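Local coordinates for protein putative polyketide cyclase (Acidithiobacillus ferrooxidans, PDB 3F9S) that probably acts as a polyketide cyclase of the SnoaL-like family, at residues 101-115 with 126-140. Numbering follows the deposited sequence.
Sequences FPSTGKQIKMSGATV and HWQITDRLGVYQQLR
The side-chain amide of Gln138 grips the backbone of Lys109 at both of its polar ends. Gln138 NE2 donates to Lys109 O at 2.7 Å, and Gln138 OE1 accepts from Lys109 N at 2.8 Å with an almost straight N-H...O angle of 172°. Each bond lies in the plane of its acceptor carbonyl, on a lone pair, and Lys109 O sits only 10° out of the Gln138 amide plane, which fixes the flip of the amide. Extension beyond CG (chi2 166°) carries the group from the helix to the strand; NE2 adds a weak bond to Gly134 O.

Beside this bridge the branches of Val135 divide: Val135 CG1 meets Ile108 CG2 at 3.5 Å, while CG2 rests against CB and SE of Met110, a selenomethionine. Farther along the helix, Leu139 CD2 reaches Ile108 CD1, and its CB lies over one face of the Phe101 ring, a CH-pi contact. Tyr136 CE1 lies over the centre of one face of the Arg140 guanidinium and Phe101 CZ toward the rim of the opposite face, the Phe101 ring being tilted against it and poorly ordered.

Strands 107-118 and 122-130 form an antiparallel hairpin of the NTF2-like fold, and helix 132-142 follows directly, running back along the first strand. Reciprocal bonds join Ala113 with Ile129 and Val115 with Trp127; Asp131 N, bonded to Ser111 O at 2.8 Å, ends the ladder.

Asp131 N-caps the helix: Asp131 OD1 accepts from Gly134 N at 3.1 Å, from above the carboxylate plane, and also pairs with Arg132 of the second subunit. A water donates to OD2 and bonds Ser111 OG, which His40 of that subunit also engages. One residue before Trp127, His126 CB packs on Thr114 CG2 at 3.6 Å while its ring nitrogens bond Tyr36 and Asp41.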
loop_
_atom_site.group_PDB
_atom_site.type_symbol
_atom_site.label_atom_id
_atom_site.label_comp_id
_atom_site.label_asym_id
_atom_site.label_seq_id
_atom_site.Cartn_x
_atom_site.Cartn_y
_atom_site.Cartn_z
ATOM N N PHE A 101 -24.494 -3.017 0.627
ATOM C CA PHE A 101 -24.551 -1.544 0.608
ATOM C C PHE A 101 -25.070 -1.008 -0.718
ATOM O O PHE A 101 -24.285 -0.793 -1.647
ATOM C CB PHE A 101 -23.183 -0.962 0.987
ATOM C CG PHE A 101 -22.784 -1.372 2.353
ATOM C CD1 PHE A 101 -23.309 -0.702 3.452
ATOM C CD2 PHE A 101 -22.030 -2.525 2.550
ATOM C CE1 PHE A 101 -23.021 -1.122 4.738
ATOM C CE2 PHE A 101 -21.738 -2.959 3.827
ATOM C CZ PHE A 101 -22.243 -2.257 4.920
ATOM N N PRO A 102 -26.405 -0.868 -0.831
ATOM C CA PRO A 102 -26.959 -0.269 -2.038
ATOM C C PRO A 102 -26.592 1.220 -2.189
ATOM O O PRO A 102 -26.366 1.914 -1.188
ATOM C CB PRO A 102 -28.476 -0.460 -1.870
ATOM C CG PRO A 102 -28.617 -1.555 -0.866
ATOM C CD PRO A 102 -27.485 -1.312 0.074
ATOM N N SER A 103 -26.514 1.649 -3.449
ATOM C CA SER A 103 -26.231 3.026 -3.895
ATOM C C SER A 103 -26.746 4.159 -2.996
ATOM O O SER A 103 -27.955 4.378 -2.919
ATOM C CB SER A 103 -26.865 3.214 -5.282
ATOM O OG SER A 103 -28.269 2.988 -5.244
ATOM N N THR A 104 -25.831 4.853 -2.320
ATOM C CA THR A 104 -26.154 6.003 -1.462
ATOM C C THR A 104 -25.825 7.365 -2.095
ATOM O O THR A 104 -26.188 8.404 -1.537
ATOM C CB THR A 104 -25.412 5.925 -0.103
ATOM O OG1 THR A 104 -23.996 6.046 -0.302
ATOM C CG2 THR A 104 -25.735 4.614 0.614
ATOM N N GLY A 105 -25.115 7.367 -3.225
ATOM C CA GLY A 105 -24.683 8.593 -3.898
ATOM C C GLY A 105 -23.583 9.399 -3.213
ATOM O O GLY A 105 -23.186 10.437 -3.738
ATOM N N LYS A 106 -23.070 8.930 -2.073
ATOM C CA LYS A 106 -22.047 9.649 -1.314
ATOM C C LYS A 106 -20.669 9.380 -1.900
ATOM O O LYS A 106 -20.453 8.349 -2.534
ATOM C CB LYS A 106 -22.054 9.208 0.152
ATOM N N GLN A 107 -19.747 10.310 -1.667
ATOM C CA GLN A 107 -18.353 10.161 -2.101
ATOM C C GLN A 107 -17.626 9.160 -1.207
ATOM O O GLN A 107 -17.687 9.258 0.020
ATOM C CB GLN A 107 -17.603 11.502 -2.075
ATOM C CG GLN A 107 -17.689 12.290 -3.378
ATOM C CD GLN A 107 -16.510 12.024 -4.295
ATOM O OE1 GLN A 107 -15.369 12.338 -3.941
ATOM N NE2 GLN A 107 -16.776 11.491 -5.491
ATOM N N ILE A 108 -16.970 8.191 -1.836
ATOM C CA ILE A 108 -16.138 7.214 -1.149
ATOM C C ILE A 108 -14.713 7.635 -1.488
ATOM O O ILE A 108 -14.414 7.942 -2.647
ATOM C CB ILE A 108 -16.400 5.769 -1.636
ATOM C CG1 ILE A 108 -17.854 5.368 -1.390
ATOM C CG2 ILE A 108 -15.473 4.775 -0.930
ATOM C CD1 ILE A 108 -18.301 5.377 0.070
ATOM N N LYS A 109 -13.851 7.647 -0.475
ATOM C CA LYS A 109 -12.451 8.012 -0.628
ATOM C C LYS A 109 -11.571 6.842 -0.222
ATOM O O LYS A 109 -11.860 6.134 0.738
ATOM C CB LYS A 109 -12.103 9.226 0.213
ATOM C CG LYS A 109 -12.768 10.490 -0.287
ATOM C CD LYS A 109 -12.026 11.733 0.211
ATOM C CE LYS A 109 -12.419 12.986 -0.581
ATOM N NZ LYS A 109 -11.376 14.058 -0.484
HETATM N N MSE A 110 -10.501 6.638 -0.970
HETATM C CA MSE A 110 -9.580 5.549 -0.673
HETATM C C MSE A 110 -8.205 6.031 -1.068
HETATM O O MSE A 110 -8.072 7.025 -1.772
HETATM C CB MSE A 110 -9.960 4.300 -1.481
HETATM C CG MSE A 110 -9.094 3.105 -1.189
HETATM SE SE MSE A 110 -9.753 1.578 -2.011
HETATM C CE MSE A 110 -9.275 1.812 -3.655
ATOM N N SER A 111 -7.190 5.363 -0.549
ATOM C CA SER A 111 -5.816 5.623 -0.939
ATOM C C SER A 111 -5.169 4.303 -1.151
ATOM O O SER A 111 -5.636 3.281 -0.663
ATOM C CB SER A 111 -5.057 6.430 0.106
ATOM O OG SER A 111 -5.107 5.796 1.359
ATOM N N GLY A 112 -4.099 4.318 -1.926
ATOM C CA GLY A 112 -3.418 3.098 -2.190
ATOM C C GLY A 112 -2.031 3.329 -2.712
ATOM O O GLY A 112 -1.620 4.447 -2.979
ATOM N N ALA A 113 -1.312 2.224 -2.766
ATOM C CA ALA A 113 0.032 2.198 -3.292
ATOM C C ALA A 113 0.117 0.997 -4.206
ATOM O O ALA A 113 -0.326 -0.090 -3.845
ATOM C CB ALA A 113 1.023 2.153 -2.168
ATOM N N THR A 114 0.713 1.189 -5.377
ATOM C CA THR A 114 0.783 0.150 -6.362
ATOM C C THR A 114 2.138 0.175 -6.988
ATOM O O THR A 114 2.509 1.187 -7.545
ATOM C CB THR A 114 -0.229 0.414 -7.443
ATOM O OG1 THR A 114 -1.492 0.609 -6.825
ATOM C CG2 THR A 114 -0.307 -0.773 -8.381
ATOM N N VAL A 115 2.855 -0.924 -6.843
ATOM C CA VAL A 115 4.128 -1.114 -7.525
ATOM C C VAL A 115 3.728 -1.639 -8.888
ATOM O O VAL A 115 3.030 -2.654 -8.985
ATOM C CB VAL A 115 5.014 -2.166 -6.875
ATOM C CG1 VAL A 115 6.349 -2.216 -7.625
ATOM C CG2 VAL A 115 5.235 -1.824 -5.379
ATOM N N HIS A 126 1.347 -5.929 -11.051
ATOM C CA HIS A 126 1.337 -4.984 -9.944
ATOM C C HIS A 126 1.336 -5.661 -8.579
ATOM O O HIS A 126 0.942 -6.805 -8.446
ATOM C CB HIS A 126 0.205 -3.969 -10.048
ATOM C CG HIS A 126 -1.150 -4.536 -9.765
ATOM N ND1 HIS A 126 -2.029 -4.896 -10.759
ATOM C CD2 HIS A 126 -1.789 -4.774 -8.593
ATOM C CE1 HIS A 126 -3.148 -5.336 -10.212
ATOM N NE2 HIS A 126 -3.019 -5.290 -8.901
ATOM N N TRP A 127 1.836 -4.926 -7.594
ATOM C CA TRP A 127 1.853 -5.320 -6.203
ATOM C C TRP A 127 1.174 -4.132 -5.550
ATOM O O TRP A 127 1.707 -3.026 -5.558
ATOM C CB TRP A 127 3.284 -5.475 -5.749
ATOM C CG TRP A 127 3.431 -6.221 -4.515
ATOM C CD1 TRP A 127 3.854 -7.504 -4.397
ATOM C CD2 TRP A 127 3.218 -5.737 -3.198
ATOM N NE1 TRP A 127 3.901 -7.855 -3.076
ATOM C CE2 TRP A 127 3.517 -6.789 -2.316
ATOM C CE3 TRP A 127 2.820 -4.506 -2.662
ATOM C CZ2 TRP A 127 3.419 -6.658 -0.930
ATOM C CZ3 TRP A 127 2.710 -4.386 -1.282
ATOM C CH2 TRP A 127 3.000 -5.459 -0.436
ATOM N N GLN A 128 -0.010 -4.348 -4.996
ATOM C CA GLN A 128 -0.821 -3.254 -4.527
ATOM C C GLN A 128 -1.390 -3.444 -3.141
ATOM O O GLN A 128 -1.650 -4.556 -2.718
ATOM C CB GLN A 128 -1.974 -3.100 -5.505
ATOM C CG GLN A 128 -3.041 -2.113 -5.146
ATOM C CD GLN A 128 -3.848 -1.805 -6.353
ATOM O OE1 GLN A 128 -3.427 -0.985 -7.143
ATOM N NE2 GLN A 128 -4.956 -2.509 -6.553
ATOM N N ILE A 129 -1.522 -2.334 -2.435
ATOM C CA ILE A 129 -2.249 -2.335 -1.164
ATOM C C ILE A 129 -3.139 -1.111 -1.271
ATOM O O ILE A 129 -2.693 -0.066 -1.714
ATOM C CB ILE A 129 -1.327 -2.194 0.063
ATOM C CG1 ILE A 129 -0.198 -3.206 0.029
ATOM C CG2 ILE A 129 -2.164 -2.303 1.365
ATOM C CD1 ILE A 129 -0.598 -4.615 0.263
ATOM N N THR A 130 -4.386 -1.244 -0.847
ATOM C CA THR A 130 -5.322 -0.146 -0.857
ATOM C C THR A 130 -6.004 -0.110 0.499
ATOM O O THR A 130 -6.075 -1.121 1.200
ATOM C CB THR A 130 -6.400 -0.346 -1.927
ATOM O OG1 THR A 130 -7.254 -1.404 -1.528
ATOM C CG2 THR A 130 -5.806 -0.717 -3.290
ATOM N N ASP A 131 -6.551 1.048 0.834
ATOM C CA ASP A 131 -7.254 1.242 2.097
ATOM C C ASP A 131 -8.698 0.731 2.001
ATOM O O ASP A 131 -9.670 1.494 2.036
ATOM C CB ASP A 131 -7.214 2.707 2.506
ATOM C CG ASP A 131 -7.832 2.951 3.858
ATOM O OD1 ASP A 131 -7.933 1.991 4.663
ATOM O OD2 ASP A 131 -8.197 4.116 4.098
ATOM N N ARG A 132 -8.830 -0.587 1.897
ATOM C CA ARG A 132 -10.139 -1.198 1.810
ATOM C C ARG A 132 -10.930 -1.046 3.100
ATOM O O ARG A 132 -12.159 -0.922 3.053
ATOM C CB ARG A 132 -10.045 -2.665 1.487
ATOM C CG ARG A 132 -9.418 -2.948 0.153
ATOM C CD ARG A 132 -9.563 -4.379 -0.138
ATOM N NE ARG A 132 -8.787 -5.143 0.835
ATOM C CZ ARG A 132 -8.998 -6.420 1.136
ATOM N NH1 ARG A 132 -9.963 -7.134 0.571
ATOM N NH2 ARG A 132 -8.209 -6.989 2.024
ATOM N N LEU A 133 -10.247 -1.033 4.250
ATOM C CA LEU A 133 -10.943 -0.899 5.520
ATOM C C LEU A 133 -11.630 0.475 5.604
ATOM O O LEU A 133 -12.773 0.559 6.064
ATOM C CB LEU A 133 -10.024 -1.121 6.722
ATOM C CG LEU A 133 -10.734 -1.067 8.076
ATOM C CD1 LEU A 133 -11.876 -2.118 8.147
ATOM C CD2 LEU A 133 -9.749 -1.257 9.196
ATOM N N GLY A 134 -10.932 1.513 5.152
ATOM C CA GLY A 134 -11.462 2.871 5.057
ATOM C C GLY A 134 -12.744 2.899 4.254
ATOM O O GLY A 134 -13.751 3.407 4.723
ATOM N N VAL A 135 -12.732 2.295 3.069
ATOM C CA VAL A 135 -13.952 2.214 2.241
ATOM C C VAL A 135 -15.064 1.464 2.984
ATOM O O VAL A 135 -16.189 1.951 3.068
ATOM C CB VAL A 135 -13.665 1.553 0.859
ATOM C CG1 VAL A 135 -14.933 1.407 0.018
ATOM C CG2 VAL A 135 -12.674 2.375 0.106
ATOM N N TYR A 136 -14.723 0.295 3.526
ATOM C CA TYR A 136 -15.629 -0.568 4.306
ATOM C C TYR A 136 -16.296 0.249 5.412
ATOM O O TYR A 136 -17.521 0.241 5.533
ATOM C CB TYR A 136 -14.805 -1.755 4.842
ATOM C CG TYR A 136 -15.496 -2.762 5.726
ATOM C CD1 TYR A 136 -15.684 -2.509 7.087
ATOM C CD2 TYR A 136 -15.863 -4.017 5.227
ATOM C CE1 TYR A 136 -16.285 -3.451 7.918
ATOM C CE2 TYR A 136 -16.457 -4.968 6.053
ATOM C CZ TYR A 136 -16.654 -4.680 7.398
ATOM O OH TYR A 136 -17.270 -5.617 8.194
ATOM N N GLN A 137 -15.489 0.996 6.164
ATOM C CA GLN A 137 -15.966 1.893 7.224
ATOM C C GLN A 137 -16.887 3.013 6.725
ATOM O O GLN A 137 -17.915 3.301 7.350
ATOM C CB GLN A 137 -14.781 2.531 7.954
ATOM C CG GLN A 137 -14.023 1.564 8.852
ATOM C CD GLN A 137 -12.747 2.167 9.409
ATOM O OE1 GLN A 137 -12.278 3.201 8.942
ATOM N NE2 GLN A 137 -12.172 1.512 10.409
ATOM N N GLN A 138 -16.493 3.653 5.627
ATOM C CA GLN A 138 -17.289 4.721 5.008
ATOM C C GLN A 138 -18.645 4.222 4.509
ATOM O O GLN A 138 -19.647 4.933 4.642
ATOM C CB GLN A 138 -16.548 5.362 3.843
ATOM C CG GLN A 138 -15.325 6.167 4.228
ATOM C CD GLN A 138 -14.503 6.465 2.998
ATOM O OE1 GLN A 138 -15.016 7.031 2.033
ATOM N NE2 GLN A 138 -13.238 6.076 3.008
ATOM N N LEU A 139 -18.666 3.023 3.932
ATOM C CA LEU A 139 -19.918 2.383 3.505
ATOM C C LEU A 139 -20.818 2.087 4.703
ATOM O O LEU A 139 -22.040 2.173 4.565
ATOM C CB LEU A 139 -19.650 1.096 2.719
ATOM C CG LEU A 139 -18.994 1.246 1.348
ATOM C CD1 LEU A 139 -18.535 -0.108 0.852
ATOM C CD2 LEU A 139 -19.926 1.912 0.341
ATOM N N ARG A 140 -20.218 1.751 5.854
ATOM C CA ARG A 140 -20.961 1.545 7.106
ATOM C C ARG A 140 -21.630 2.838 7.540
ATOM O O ARG A 140 -22.817 2.809 7.882
ATOM C CB ARG A 140 -20.105 0.999 8.279
ATOM C CG ARG A 140 -19.428 -0.396 8.135
ATOM C CD ARG A 140 -20.368 -1.338 7.455
ATOM N NE ARG A 140 -20.146 -2.786 7.521
ATOM C CZ ARG A 140 -19.602 -3.572 6.582
ATOM N NH1 ARG A 140 -19.062 -3.092 5.454
ATOM N NH2 ARG A 140 -19.568 -4.890 6.801
HETATM O O HOH W 1 -7.525 6.067 2.509
#